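PDB 6RIX: replicative DNA helicase from Mycobacterium chimaera, which probably unwinds duplex DNA at the replication fork using ATP, the crystallised part having the features of its self-splicing intein, a HINT-fold domain. Local coordinates for residues Y49-S54 with V109-A114; A1-T6 with A118-R123; T15-V20 with R123-D128. All blocks are in the same frame, centred on the assembly; numbering follows the deposited sequence. Where two conformers were deposited one is given.

Interaction 1. Residues Y49-S54 with V109-A114; sequences YEVEFS and VQIESA
A classic beta bulge interrupts the antiparallel pairing of strand 48-53 with strand 106-117: E112 and S113 both face E52. The E52 carbonyl oxygen takes the amide of E112 (N to O 2.8 Å) and, more weakly, that of S113, while E52 N returns a nearly straight bond to S113 O (2.9 Å). On one side of the bulge V51 pairs with A114, and on the other F53 pairs with I111, one residue out of step. The sheet continues beyond both strands, with 58-62 next to 48-53 and 85-88 next to 106-117. The side chains of F53 and I111 lie side by side, pointing the same way. CE1 of the F53 ring rests on I111 CG1 (3.8 Å), and CD1 is met by V109 CG2 (3.7 Å), which comes in obliquely. W67 and I86 enclose this apolar side further. The other side of the sheet is polar. Here E52 CB passes 3.6 Å from S113 OG, and a water links that hydroxyl to E50 O, 2.8 Å from the water. E52 itself is extended, whereas E112 bends at chi2 (-66°) and folds back alongside S54, laying CG near the S54 backbone and OE2 close to S54 CB. Past the bulge, S54 closes the end of the pair with two bonds to one residue: its amide goes to Q110 O (2.7 Å), and its OG receives the amide of Q110 (2.8 Å) in an almost linear bond. Chi1 of 55°, with OG lying between the backbone N and the carbonyl carbon, turns the hydroxyl across to that amide, and it takes the place of a backbone acceptor where strand 48-53 has already ended.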
# COMPACT_ATOMS: atom_id res chain seq x y z
N TYR B 49 -4.71 -9.91 4.37
CA TYR B 49 -3.36 -10.45 4.49
C TYR B 49 -2.49 -9.48 5.27
O TYR B 49 -2.62 -8.26 5.13
CB TYR B 49 -2.74 -10.68 3.11
CG TYR B 49 -3.17 -11.99 2.48
CD1 TYR B 49 -4.46 -12.17 2.02
CD2 TYR B 49 -2.28 -13.05 2.37
CE1 TYR B 49 -4.86 -13.38 1.47
CE2 TYR B 49 -2.66 -14.25 1.81
CZ TYR B 49 -3.96 -14.41 1.36
OH TYR B 49 -4.34 -15.60 0.81
N GLU B 50 -1.58 -10.02 6.08
CA GLU B 50 -0.52 -9.23 6.70
C GLU B 50 0.73 -9.37 5.84
O GLU B 50 1.23 -10.48 5.65
CB GLU B 50 -0.27 -9.70 8.13
CG GLU B 50 0.86 -8.98 8.82
CD GLU B 50 1.05 -9.41 10.26
OE1 GLU B 50 0.05 -9.42 11.02
OE2 GLU B 50 2.19 -9.74 10.64
N VAL B 51 1.23 -8.25 5.31
CA VAL B 51 2.43 -8.26 4.47
C VAL B 51 3.57 -7.63 5.26
O VAL B 51 3.47 -6.48 5.69
CB VAL B 51 2.20 -7.52 3.14
CG1 VAL B 51 3.38 -7.76 2.22
CG2 VAL B 51 0.91 -7.99 2.49
N GLU B 52 4.65 -8.39 5.45
CA GLU B 52 5.84 -7.93 6.16
C GLU B 52 6.97 -7.74 5.16
O GLU B 52 7.26 -8.64 4.36
CB GLU B 52 6.24 -8.92 7.25
CG GLU B 52 7.48 -8.48 8.03
CD GLU B 52 7.65 -9.24 9.34
OE1 GLU B 52 6.70 -9.93 9.76
OE2 GLU B 52 8.74 -9.12 9.94
N PHE B 53 7.60 -6.58 5.21
CA PHE B 53 8.67 -6.23 4.30
C PHE B 53 10.01 -6.27 5.02
O PHE B 53 10.08 -6.23 6.25
CB PHE B 53 8.42 -4.85 3.70
CG PHE B 53 7.14 -4.78 2.91
CD1 PHE B 53 7.13 -5.15 1.57
CD2 PHE B 53 5.96 -4.41 3.51
CE1 PHE B 53 5.97 -5.11 0.84
CE2 PHE B 53 4.78 -4.38 2.78
CZ PHE B 53 4.79 -4.72 1.44
N SER B 54 11.09 -6.32 4.22
CA SER B 54 12.43 -6.51 4.76
C SER B 54 12.90 -5.36 5.64
O SER B 54 13.86 -5.52 6.40
CB SER B 54 13.44 -6.72 3.62
OG SER B 54 13.38 -5.65 2.70
N VAL B 109 12.23 -2.64 -1.22
CA VAL B 109 12.20 -3.60 -0.11
C VAL B 109 11.90 -4.98 -0.66
O VAL B 109 11.40 -5.14 -1.78
CB VAL B 109 11.14 -3.26 0.97
CG1 VAL B 109 11.63 -2.16 1.89
CG2 VAL B 109 9.80 -2.91 0.31
N GLN B 110 12.18 -6.00 0.15
CA GLN B 110 11.85 -7.37 -0.18
C GLN B 110 10.65 -7.81 0.66
O GLN B 110 10.48 -7.36 1.79
CB GLN B 110 13.03 -8.30 0.08
CG GLN B 110 12.87 -9.68 -0.50
CD GLN B 110 14.22 -10.33 -0.75
OE1 GLN B 110 15.13 -10.21 0.07
NE2 GLN B 110 14.36 -11.00 -1.90
N ILE B 111 9.81 -8.65 0.07
CA ILE B 111 8.72 -9.24 0.83
C ILE B 111 9.30 -10.36 1.69
O ILE B 111 10.00 -11.25 1.19
CB ILE B 111 7.61 -9.77 -0.10
CG1 ILE B 111 6.69 -8.62 -0.54
CG2 ILE B 111 6.76 -10.83 0.61
CD1 ILE B 111 7.23 -7.80 -1.69
N GLU B 112 9.05 -10.28 3.00
CA GLU B 112 9.48 -11.31 3.92
C GLU B 112 8.40 -12.36 4.12
O GLU B 112 8.71 -13.55 4.24
CB GLU B 112 9.87 -10.70 5.27
CG GLU B 112 11.10 -9.82 5.21
CD GLU B 112 12.38 -10.58 4.88
OE1 GLU B 112 12.40 -11.82 5.02
OE2 GLU B 112 13.37 -9.93 4.49
N SER B 113 7.13 -11.95 4.14
CA SER B 113 6.04 -12.90 4.30
C SER B 113 4.74 -12.20 3.96
O SER B 113 4.61 -10.98 4.05
CB SER B 113 5.97 -13.48 5.72
OG SER B 113 5.78 -12.46 6.68
N ALA B 114 3.76 -13.01 3.55
CA ALA B 114 2.40 -12.55 3.30
C ALA B 114 1.49 -13.67 3.78
O ALA B 114 1.49 -14.76 3.20
CB ALA B 114 2.17 -12.24 1.82
O HOH W 1 2.98 -11.95 7.24

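Interaction 2. Residues A1-T6 with A118-R123; sequences ALALYT and ASVPVR
A1 sets its methyl against V122 CG2, at 3.5 Å from CB, at the start of a short antiparallel ladder that ties the N-terminus to strand 122-127. The A1 amine is held by D62 OD1 and H65 ND1, consistent with the N-terminal splice-junction region of a HINT-fold intein. L2 makes the hydrogen-bonded pair with R123: L2 N reaches R123 O and R123 N reaches L2 O, both at 3.0 Å. A3 follows as a non-hydrogen-bonded partner of V122, its CB touching V120 CG2 (3.9 Å). A3 also opens a type I turn that runs to T6, and its O accepts both N and OG1 of T6 from the same face of its plane. L4 N gives a longer bond to P121 O (3.3 Å), and a water bridges the same two atoms. The leucine methyls spread along the opposing segment: CD1 meets P121 CB (3.8 Å) and CD2 meets R123 CB. With chi1 at 50°, Y5 turns one ring face over A3 CB, and its OH comes near V120 CG2. Strand 2-3 is one of two edge strands of its antiparallel sheet, next to 122-127; L2 packs on strands 58-62 and 133-136.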
# COMPACT_ATOMS: atom_id res chain seq x y z
N ALA B 1 -7.11 -2.55 -1.11
CA ALA B 1 -7.51 -1.75 0.05
C ALA B 1 -6.58 -2.05 1.23
O ALA B 1 -6.10 -3.17 1.37
CB ALA B 1 -8.97 -2.04 0.42
N LEU B 2 -6.31 -1.03 2.05
CA LEU B 2 -5.45 -1.14 3.21
C LEU B 2 -6.24 -0.92 4.49
O LEU B 2 -7.26 -0.22 4.50
CB LEU B 2 -4.33 -0.09 3.17
CG LEU B 2 -3.44 -0.14 1.93
CD1 LEU B 2 -2.31 0.90 2.08
CD2 LEU B 2 -2.88 -1.56 1.74
N ALA B 3 -5.75 -1.52 5.57
CA ALA B 3 -6.35 -1.33 6.89
C ALA B 3 -6.45 0.15 7.23
O ALA B 3 -5.58 0.95 6.88
CB ALA B 3 -5.49 -2.04 7.95
N LEU B 4 -7.52 0.52 7.96
CA LEU B 4 -7.71 1.92 8.34
C LEU B 4 -6.55 2.45 9.18
O LEU B 4 -6.29 3.66 9.18
CB LEU B 4 -9.01 2.10 9.13
CG LEU B 4 -10.30 1.61 8.49
CD1 LEU B 4 -11.50 2.06 9.35
CD2 LEU B 4 -10.40 2.11 7.07
N TYR B 5 -5.88 1.58 9.93
CA TYR B 5 -4.81 2.03 10.80
C TYR B 5 -3.47 2.15 10.08
O TYR B 5 -2.47 2.47 10.72
CB TYR B 5 -4.67 1.10 12.01
CG TYR B 5 -4.60 -0.39 11.73
CD1 TYR B 5 -3.49 -0.95 11.11
CD2 TYR B 5 -5.62 -1.24 12.14
CE1 TYR B 5 -3.42 -2.31 10.87
CE2 TYR B 5 -5.55 -2.61 11.92
CZ TYR B 5 -4.44 -3.13 11.28
OH TYR B 5 -4.37 -4.48 11.05
N THR B 6 -3.44 1.92 8.78
CA THR B 6 -2.18 2.03 8.05
C THR B 6 -1.69 3.47 8.03
O THR B 6 -2.42 4.36 7.56
CB THR B 6 -2.33 1.53 6.61
OG1 THR B 6 -2.94 0.24 6.59
CG2 THR B 6 -0.96 1.41 5.97
N ALA B 118 -7.05 -12.29 10.22
CA ALA B 118 -8.46 -11.98 10.41
C ALA B 118 -8.80 -10.66 9.73
O ALA B 118 -7.97 -9.76 9.63
CB ALA B 118 -8.80 -11.91 11.90
N SER B 119 -10.03 -10.56 9.26
CA SER B 119 -10.46 -9.39 8.51
C SER B 119 -10.51 -8.16 9.41
O SER B 119 -10.93 -8.24 10.56
CB SER B 119 -11.84 -9.65 7.88
OG SER B 119 -12.33 -8.49 7.23
N VAL B 120 -10.06 -7.03 8.88
CA VAL B 120 -10.22 -5.74 9.54
C VAL B 120 -10.83 -4.77 8.54
O VAL B 120 -10.77 -5.01 7.32
CB VAL B 120 -8.88 -5.19 10.08
CG1 VAL B 120 -8.25 -6.15 11.09
CG2 VAL B 120 -7.93 -4.88 8.92
N PRO B 121 -11.43 -3.68 9.01
CA PRO B 121 -11.94 -2.67 8.06
C PRO B 121 -10.82 -2.15 7.17
O PRO B 121 -9.70 -1.92 7.62
CB PRO B 121 -12.50 -1.57 8.98
CG PRO B 121 -12.77 -2.25 10.29
CD PRO B 121 -11.75 -3.34 10.41
N VAL B 122 -11.13 -1.96 5.88
CA VAL B 122 -10.17 -1.47 4.89
C VAL B 122 -10.82 -0.41 4.01
O VAL B 122 -12.04 -0.22 4.00
CB VAL B 122 -9.60 -2.60 4.00
CG1 VAL B 122 -8.82 -3.62 4.84
CG2 VAL B 122 -10.72 -3.27 3.20
N ARG B 123 -9.96 0.28 3.26
CA ARG B 123 -10.38 1.38 2.40
C ARG B 123 -9.44 1.47 1.20
O ARG B 123 -8.25 1.16 1.29
CB ARG B 123 -10.34 2.68 3.22
CG ARG B 123 -10.87 3.87 2.56
CD ARG B 123 -11.48 4.76 3.62
NE ARG B 123 -11.94 5.99 3.01
CZ ARG B 123 -11.41 7.18 3.25
NH1 ARG B 123 -10.40 7.30 4.10
NH2 ARG B 123 -11.90 8.24 2.63
O HOH W 2 -8.63 -1.35 10.14

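Interaction 3. Residues T15-V20 with R123-D128; sequences TTMGDV and RCVEVD
R123 reaches from strand 122-127 into the 3-10 turn at M17-D19, which follows one strand of the 7-10/13-16 hairpin in what is probably the HINT fold of inteins. Its CB packs on M17 CG (3.8 Å), the two side chains crossing obliquely. The chain bends at chi2 (148°), and CD passes near M17 O on the way to the guanidinium. NE donates to T40 O, which helps to fix the rotation of the group. NH1 then makes two contacts, a weak bond to M17 O (2.8 Å) and a better one to V20 O (2.8 Å); NH2 also reaches V20 O (2.6 Å). That oxygen lies in the guanidinium plane and is gripped end-on by both nitrogens, so the charged tip ends on backbone carbonyls of the turn and the residue after it. M17, bent at chi2 and chi3, meets V125 tip to tip, with SD at 3.7 Å from V125 CG1 and CE near CG2; Y134 of strand 133-136 packs on both residues. The V20 side chain crosses that of V125 at about a right angle, CG1 to CG1 at 3.8 Å. At the V20 carbonyl, NH1 sits on a lone pair in the carbonyl plane, whereas NH2 is tilted 21° from it.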
# COMPACT_ATOMS: atom_id res chain seq x y z
N THR B 15 -0.55 10.57 8.04
CA THR B 15 -1.98 10.39 8.20
C THR B 15 -2.27 8.89 8.25
O THR B 15 -1.39 8.06 8.03
CB THR B 15 -2.76 11.06 7.06
OG1 THR B 15 -4.16 11.11 7.38
CG2 THR B 15 -2.59 10.31 5.76
N THR B 16 -3.51 8.54 8.57
CA THR B 16 -3.93 7.16 8.46
C THR B 16 -4.81 6.99 7.23
O THR B 16 -5.44 7.94 6.74
CB THR B 16 -4.70 6.69 9.70
OG1 THR B 16 -5.87 7.50 9.87
CG2 THR B 16 -3.84 6.79 10.96
N MET B 17 -4.87 5.76 6.74
CA MET B 17 -5.80 5.45 5.67
C MET B 17 -7.22 5.83 6.07
O MET B 17 -7.99 6.32 5.24
CB MET B 17 -5.71 3.97 5.29
CG MET B 17 -6.75 3.53 4.28
SD MET B 17 -6.65 4.47 2.75
CE MET B 17 -5.47 3.46 1.85
N GLY B 18 -7.56 5.65 7.35
CA GLY B 18 -8.89 6.01 7.78
C GLY B 18 -9.19 7.49 7.69
O GLY B 18 -10.35 7.88 7.60
N ASP B 19 -8.15 8.33 7.71
CA ASP B 19 -8.34 9.78 7.73
C ASP B 19 -8.17 10.41 6.35
O ASP B 19 -8.19 11.64 6.24
CB ASP B 19 -7.37 10.42 8.73
CG ASP B 19 -7.97 10.54 10.13
OD1 ASP B 19 -9.17 10.27 10.30
OD2 ASP B 19 -7.23 10.91 11.06
N VAL B 20 -8.02 9.61 5.28
CA VAL B 20 -7.78 10.16 3.95
C VAL B 20 -9.09 10.64 3.33
O VAL B 20 -10.11 9.94 3.37
CB VAL B 20 -7.10 9.12 3.04
CG1 VAL B 20 -6.95 9.67 1.64
CG2 VAL B 20 -5.76 8.76 3.60
N ARG B 123 -9.96 0.28 3.26
CA ARG B 123 -10.38 1.38 2.40
C ARG B 123 -9.44 1.47 1.20
O ARG B 123 -8.25 1.16 1.29
CB ARG B 123 -10.34 2.68 3.22
CG ARG B 123 -10.87 3.87 2.56
CD ARG B 123 -11.48 4.76 3.62
NE ARG B 123 -11.94 5.99 3.01
CZ ARG B 123 -11.41 7.18 3.25
NH1 ARG B 123 -10.40 7.30 4.10
NH2 ARG B 123 -11.90 8.24 2.63
N CYS B 124 -9.99 1.88 0.06
CA CYS B 124 -9.24 2.08 -1.18
C CYS B 124 -9.14 3.57 -1.49
O CYS B 124 -10.11 4.31 -1.28
CB CYS B 124 -9.90 1.38 -2.36
SG CYS B 124 -9.35 -0.30 -2.64
N VAL B 125 -7.98 4.00 -2.00
CA VAL B 125 -7.80 5.35 -2.50
C VAL B 125 -7.22 5.28 -3.91
O VAL B 125 -6.45 4.37 -4.23
CB VAL B 125 -6.89 6.22 -1.60
CG1 VAL B 125 -7.52 6.45 -0.25
CG2 VAL B 125 -5.51 5.58 -1.46
N GLU B 126 -7.60 6.24 -4.74
CA GLU B 126 -7.04 6.42 -6.07
C GLU B 126 -6.31 7.75 -6.09
O GLU B 126 -6.86 8.76 -5.65
CB GLU B 126 -8.13 6.44 -7.14
CG GLU B 126 -9.14 5.33 -7.07
CD GLU B 126 -9.85 5.15 -8.40
OE1 GLU B 126 -11.10 5.14 -8.41
OE2 GLU B 126 -9.16 5.03 -9.43
N VAL B 127 -5.08 7.75 -6.61
CA VAL B 127 -4.28 8.96 -6.67
C VAL B 127 -4.08 9.32 -8.13
O VAL B 127 -4.26 8.49 -9.03
CB VAL B 127 -2.93 8.81 -5.94
CG1 VAL B 127 -3.17 8.69 -4.42
CG2 VAL B 127 -2.15 7.62 -6.49
N ASP B 128 -3.71 10.57 -8.38
CA ASP B 128 -3.68 11.07 -9.74
C ASP B 128 -2.33 10.89 -10.43
O ASP B 128 -2.14 11.41 -11.53
CB ASP B 128 -4.10 12.55 -9.78
CG ASP B 128 -3.17 13.46 -9.02
OD1 ASP B 128 -2.16 12.98 -8.47
OD2 ASP B 128 -3.44 14.67 -8.98

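In the fold
Interactions 2 and 3 are neighbours, their centres about 11 Å apart; both use strand 122-127 and share R123. They also join directly, through probable backbone bonds from M17 N to T6 O and from G18 N to L4 O, and their segments alternate along the chain. Interaction 1 belongs to another sheet, of strands 58-62, 48-53, 106-117 and 85-88, its centre about 16 Å from that of interaction 2 and 21 Å from that of interaction 3, across the chain's centre. It is nested within the loops closed by both. Strands 106-117 and 122-127 are consecutive, so the chain passes from sheet to sheet, consistent with the all-beta HINT fold of inteins, in which the two termini lie close together.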